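Local structure of ADP-ribosylating toxin CARDS (Mycoplasma pneumoniae, 4TLV) at residues 528-533 / 542-547. The protein transfers the ADP-ribosyl group from NAD(+) to several target proteins and causes vacuolization in mammalian cells, acting as the main virulence factor of the bacterium. Numbering follows the deposited sequence.
Sequences FSRDDL and NFRHIR
Asp-531 reaches across from the turn that ends strand 526-529 and sets one carboxylate oxygen between His-545 and Arg-547 of the antiparallel strand 543-548. The imidazole of His-545 gives its ND1 proton to the anti lone pair of Asp-531 OD2 at 2.6 Å, in the ring plane and nearly straight (166°). On the syn side, Arg-547 NH1 closes a salt bridge to Asp-531 OD2 at 2.9 Å, helped by a weak bond from NH2; the extended arginine meets OD2 edge-on, with the carboxylate turned 77° from the guanidinium plane. The other oxygen, OD1, is bound by Gln-105, and Ser-529 OG by Asp-101, both of the mART domain.

Leu-533 covers one face of the imidazole, its CD1 standing 4.0 Å from the centroid of the His-545 ring in a CH-pi contact. The type II' turn from Arg-530 to Leu-533 brings the leucine back over the strand, where Leu-533 CD1 also packs on Arg-544 CA at 3.6 Å.

Paired backbones frame the contact, Ser-529 N to His-545 O at 2.8 Å and His-545 N to Ser-529 O at 2.9 Å. On the opposite face of the sheet from these two side chains lies the tight, apolar part: the Phe-528 ring runs alongside Ile-546 in the buried interior of the D3 beta-trefoil, with Tyr-475 and Phe-588 against the phenyl ring. The loose, solvent side is the turn, with Arg-530 partly exposed. Its neighbour Arg-544 is buried and held: a bend at chi2 (-70°) folds NH1 back onto Phe-543 O and Asn-542 OD1. Arg-530 NH1 approaches Arg-544 NH2 to 3.7 Å, a like-charge contact probably offset by the latter's salt bridge to Asp-589.

With His-545 and Arg-547 on OD2 and Gln-105 on OD1, the Asp-531 carboxylate is held against rotation, and the ion pair would probably stabilise its negative charge, tying turn and strand together where D3 abuts the catalytic domain.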
ATOM      1  N   PHE A 528      -3.974  16.508  -4.992  1.00 14.78           N
ATOM      2  CA  PHE A 528      -3.359  17.229  -3.883  1.00 14.76           C
ATOM      3  C   PHE A 528      -2.136  18.002  -4.367  1.00 15.10           C
ATOM      4  O   PHE A 528      -1.439  17.553  -5.289  1.00 15.15           O
ATOM      5  CB  PHE A 528      -2.950  16.242  -2.778  1.00 13.02           C
ATOM      6  CG  PHE A 528      -4.110  15.453  -2.219  1.00 13.55           C
ATOM      7  CD1 PHE A 528      -4.591  14.335  -2.887  1.00 14.91           C
ATOM      8  CD2 PHE A 528      -4.716  15.842  -1.029  1.00 12.62           C
ATOM      9  CE1 PHE A 528      -5.669  13.611  -2.386  1.00 16.21           C
ATOM     10  CE2 PHE A 528      -5.798  15.128  -0.513  1.00 17.44           C
ATOM     11  CZ  PHE A 528      -6.277  14.014  -1.192  1.00 14.83           C
ATOM     12  N   SER A 529      -1.891  19.158  -3.748  1.00 14.37           N
ATOM     13  CA  SER A 529      -0.776  20.044  -4.118  1.00 16.98           C
ATOM     14  C   SER A 529      -0.012  20.490  -2.895  1.00 13.97           C
ATOM     15  O   SER A 529      -0.610  20.916  -1.908  1.00 17.16           O
ATOM     16  CB  SER A 529      -1.281  21.317  -4.818  1.00 18.99           C
ATOM     17  OG  SER A 529      -2.052  21.009  -5.958  1.00 21.71           O
ATOM     18  N   ARG A 530       1.313  20.428  -2.967  1.00 13.19           N
ATOM     19  CA  ARG A 530       2.154  20.928  -1.892  1.00 13.68           C
ATOM     20  C   ARG A 530       2.350  22.443  -2.003  1.00 15.39           C
ATOM     21  O   ARG A 530       2.461  23.124  -0.999  1.00 15.43           O
ATOM     22  CB  ARG A 530       3.523  20.208  -1.890  1.00 15.27           C
ATOM     23  CG  ARG A 530       3.438  18.696  -1.605  1.00 13.82           C
ATOM     24  CD  ARG A 530       4.779  18.015  -1.890  1.00 14.38           C
ATOM     25  NE  ARG A 530       5.826  18.561  -1.020  1.00 13.34           N
ATOM     26  CZ  ARG A 530       6.131  18.085   0.184  1.00 13.95           C
ATOM     27  NH1 ARG A 530       5.499  17.016   0.664  1.00 14.14           N
ATOM     28  NH2 ARG A 530       7.085  18.665   0.899  1.00 18.23           N
ATOM     29  N   ASP A 531       2.378  22.945  -3.236  1.00 15.17           N
ATOM     30  CA  ASP A 531       2.637  24.356  -3.526  1.00 18.93           C
ATOM     31  C   ASP A 531       3.772  24.902  -2.652  1.00 19.34           C
ATOM     32  O   ASP A 531       4.839  24.303  -2.599  1.00 19.46           O
ATOM     33  CB  ASP A 531       1.347  25.192  -3.427  1.00 18.34           C
ATOM     34  CG  ASP A 531       0.288  24.775  -4.473  1.00 20.66           C
ATOM     35  OD1 ASP A 531       0.647  24.510  -5.641  1.00 21.79           O
ATOM     36  OD2 ASP A 531      -0.907  24.713  -4.131  1.00 22.71           O
ATOM     37  N   ASP A 532       3.547  26.020  -1.961  1.00 19.18           N
ATOM     38  CA  ASP A 532       4.581  26.608  -1.105  1.00 20.87           C
ATOM     39  C   ASP A 532       4.294  26.384   0.376  1.00 23.42           C
ATOM     40  O   ASP A 532       4.796  27.113   1.226  1.00 18.34           O
ATOM     41  CB  ASP A 532       4.719  28.117  -1.362  1.00 26.42           C
ATOM     42  CG  ASP A 532       5.240  28.431  -2.753  1.00 41.54           C
ATOM     43  OD1 ASP A 532       6.218  27.781  -3.190  1.00 49.36           O
ATOM     44  OD2 ASP A 532       4.676  29.338  -3.408  1.00 49.71           O
ATOM     45  N   LEU A 533       3.466  25.391   0.684  1.00 18.01           N
ATOM     46  CA  LEU A 533       3.142  25.080   2.069  1.00 18.62           C
ATOM     47  C   LEU A 533       4.358  24.626   2.843  1.00 19.67           C
ATOM     48  O   LEU A 533       5.232  23.950   2.295  1.00 18.50           O
ATOM     49  CB  LEU A 533       2.081  23.976   2.139  1.00 13.61           C
ATOM     50  CG  LEU A 533       0.726  24.411   1.583  1.00 16.61           C
ATOM     51  CD1 LEU A 533      -0.238  23.221   1.443  1.00 15.55           C
ATOM     52  CD2 LEU A 533       0.146  25.490   2.477  1.00 17.26           C
ATOM     53  N   ASN A 542       0.025  18.128   8.858  1.00 15.85           N
ATOM     54  CA  ASN A 542       0.185  17.793   7.440  1.00 15.54           C
ATOM     55  C   ASN A 542      -0.916  18.458   6.605  1.00 16.96           C
ATOM     56  O   ASN A 542      -2.075  18.026   6.638  1.00 14.27           O
ATOM     57  CB  ASN A 542       0.141  16.267   7.272  1.00 12.76           C
ATOM     58  CG  ASN A 542       0.687  15.804   5.937  1.00 17.58           C
ATOM     59  OD1 ASN A 542       1.686  16.331   5.441  1.00 15.44           O
ATOM     60  ND2 ASN A 542       0.031  14.805   5.344  1.00 13.94           N
ATOM     61  N   PHE A 543      -0.557  19.521   5.879  1.00 13.56           N
ATOM     62  CA  PHE A 543      -1.514  20.257   5.046  1.00 13.83           C
ATOM     63  C   PHE A 543      -1.228  20.067   3.559  1.00 13.65           C
ATOM     64  O   PHE A 543      -0.071  19.876   3.151  1.00 14.73           O
ATOM     65  CB  PHE A 543      -1.414  21.769   5.321  1.00 12.44           C
ATOM     66  CG  PHE A 543      -1.875  22.182   6.683  1.00 13.18           C
ATOM     67  CD1 PHE A 543      -3.201  22.021   7.070  1.00 15.34           C
ATOM     68  CD2 PHE A 543      -0.996  22.803   7.556  1.00 14.89           C
ATOM     69  CE1 PHE A 543      -3.626  22.440   8.330  1.00 17.55           C
ATOM     70  CE2 PHE A 543      -1.414  23.219   8.810  1.00 19.77           C
ATOM     71  CZ  PHE A 543      -2.727  23.038   9.196  1.00 18.56           C
ATOM     72  N   ARG A 544      -2.284  20.141   2.750  1.00 10.46           N
ATOM     73  CA  ARG A 544      -2.174  20.229   1.299  1.00 12.40           C
ATOM     74  C   ARG A 544      -3.251  21.169   0.767  1.00 14.47           C
ATOM     75  O   ARG A 544      -4.283  21.369   1.408  1.00 14.66           O
ATOM     76  CB  ARG A 544      -2.402  18.859   0.647  1.00 12.43           C
ATOM     77  CG  ARG A 544      -1.392  17.771   1.032  1.00 12.78           C
ATOM     78  CD  ARG A 544      -0.003  18.060   0.423  1.00 14.30           C
ATOM     79  NE  ARG A 544       0.890  16.910   0.651  1.00 13.06           N
ATOM     80  CZ  ARG A 544       1.502  16.648   1.803  1.00 14.33           C
ATOM     81  NH1 ARG A 544       1.358  17.456   2.856  1.00 14.76           N
ATOM     82  NH2 ARG A 544       2.281  15.577   1.904  1.00 14.20           N
ATOM     83  N   HIS A 545      -3.020  21.718  -0.418  1.00 12.79           N
ATOM     84  CA  HIS A 545      -4.094  22.299  -1.209  1.00 14.53           C
ATOM     85  C   HIS A 545      -4.758  21.178  -2.017  1.00 16.22           C
ATOM     86  O   HIS A 545      -4.112  20.191  -2.368  1.00 16.56           O
ATOM     87  CB  HIS A 545      -3.556  23.389  -2.142  1.00 15.08           C
ATOM     88  CG  HIS A 545      -3.039  24.592  -1.414  1.00 17.53           C
ATOM     89  ND1 HIS A 545      -2.048  25.405  -1.920  1.00 21.71           N
ATOM     90  CD2 HIS A 545      -3.356  25.097  -0.198  1.00 18.29           C
ATOM     91  CE1 HIS A 545      -1.787  26.371  -1.054  1.00 19.31           C
ATOM     92  NE2 HIS A 545      -2.569  26.208  -0.001  1.00 22.00           N
ATOM     93  N   ILE A 546      -6.048  21.328  -2.296  1.00 12.82           N
ATOM     94  CA  ILE A 546      -6.784  20.336  -3.077  1.00 13.81           C
ATOM     95  C   ILE A 546      -7.487  21.032  -4.236  1.00 15.48           C
ATOM     96  O   ILE A 546      -8.169  22.029  -4.035  1.00 17.23           O
ATOM     97  CB  ILE A 546      -7.799  19.553  -2.197  1.00 11.05           C
ATOM     98  CG1 ILE A 546      -7.057  18.816  -1.074  1.00 15.72           C
ATOM     99  CG2 ILE A 546      -8.615  18.574  -3.052  1.00 13.59           C
ATOM    100  CD1 ILE A 546      -7.957  18.099  -0.083  1.00 16.30           C
ATOM    101  N   ARG A 547      -7.288  20.526  -5.447  1.00 15.05           N
ATOM    102  CA  ARG A 547      -7.874  21.124  -6.643  1.00 16.48           C
ATOM    103  C   ARG A 547      -8.612  20.082  -7.474  1.00 20.02           C
ATOM    104  O   ARG A 547      -8.276  18.898  -7.451  1.00 17.06           O
ATOM    105  CB  ARG A 547      -6.793  21.774  -7.504  1.00 14.98           C
ATOM    106  CG  ARG A 547      -6.168  23.013  -6.864  1.00 18.35           C
ATOM    107  CD  ARG A 547      -5.158  23.692  -7.784  1.00 18.08           C
ATOM    108  NE  ARG A 547      -4.682  24.941  -7.183  1.00 19.49           N
ATOM    109  CZ  ARG A 547      -3.685  25.023  -6.311  1.00 23.61           C
ATOM    110  NH1 ARG A 547      -3.039  23.924  -5.924  1.00 20.25           N
ATOM    111  NH2 ARG A 547      -3.328  26.203  -5.824  1.00 26.03           N
TER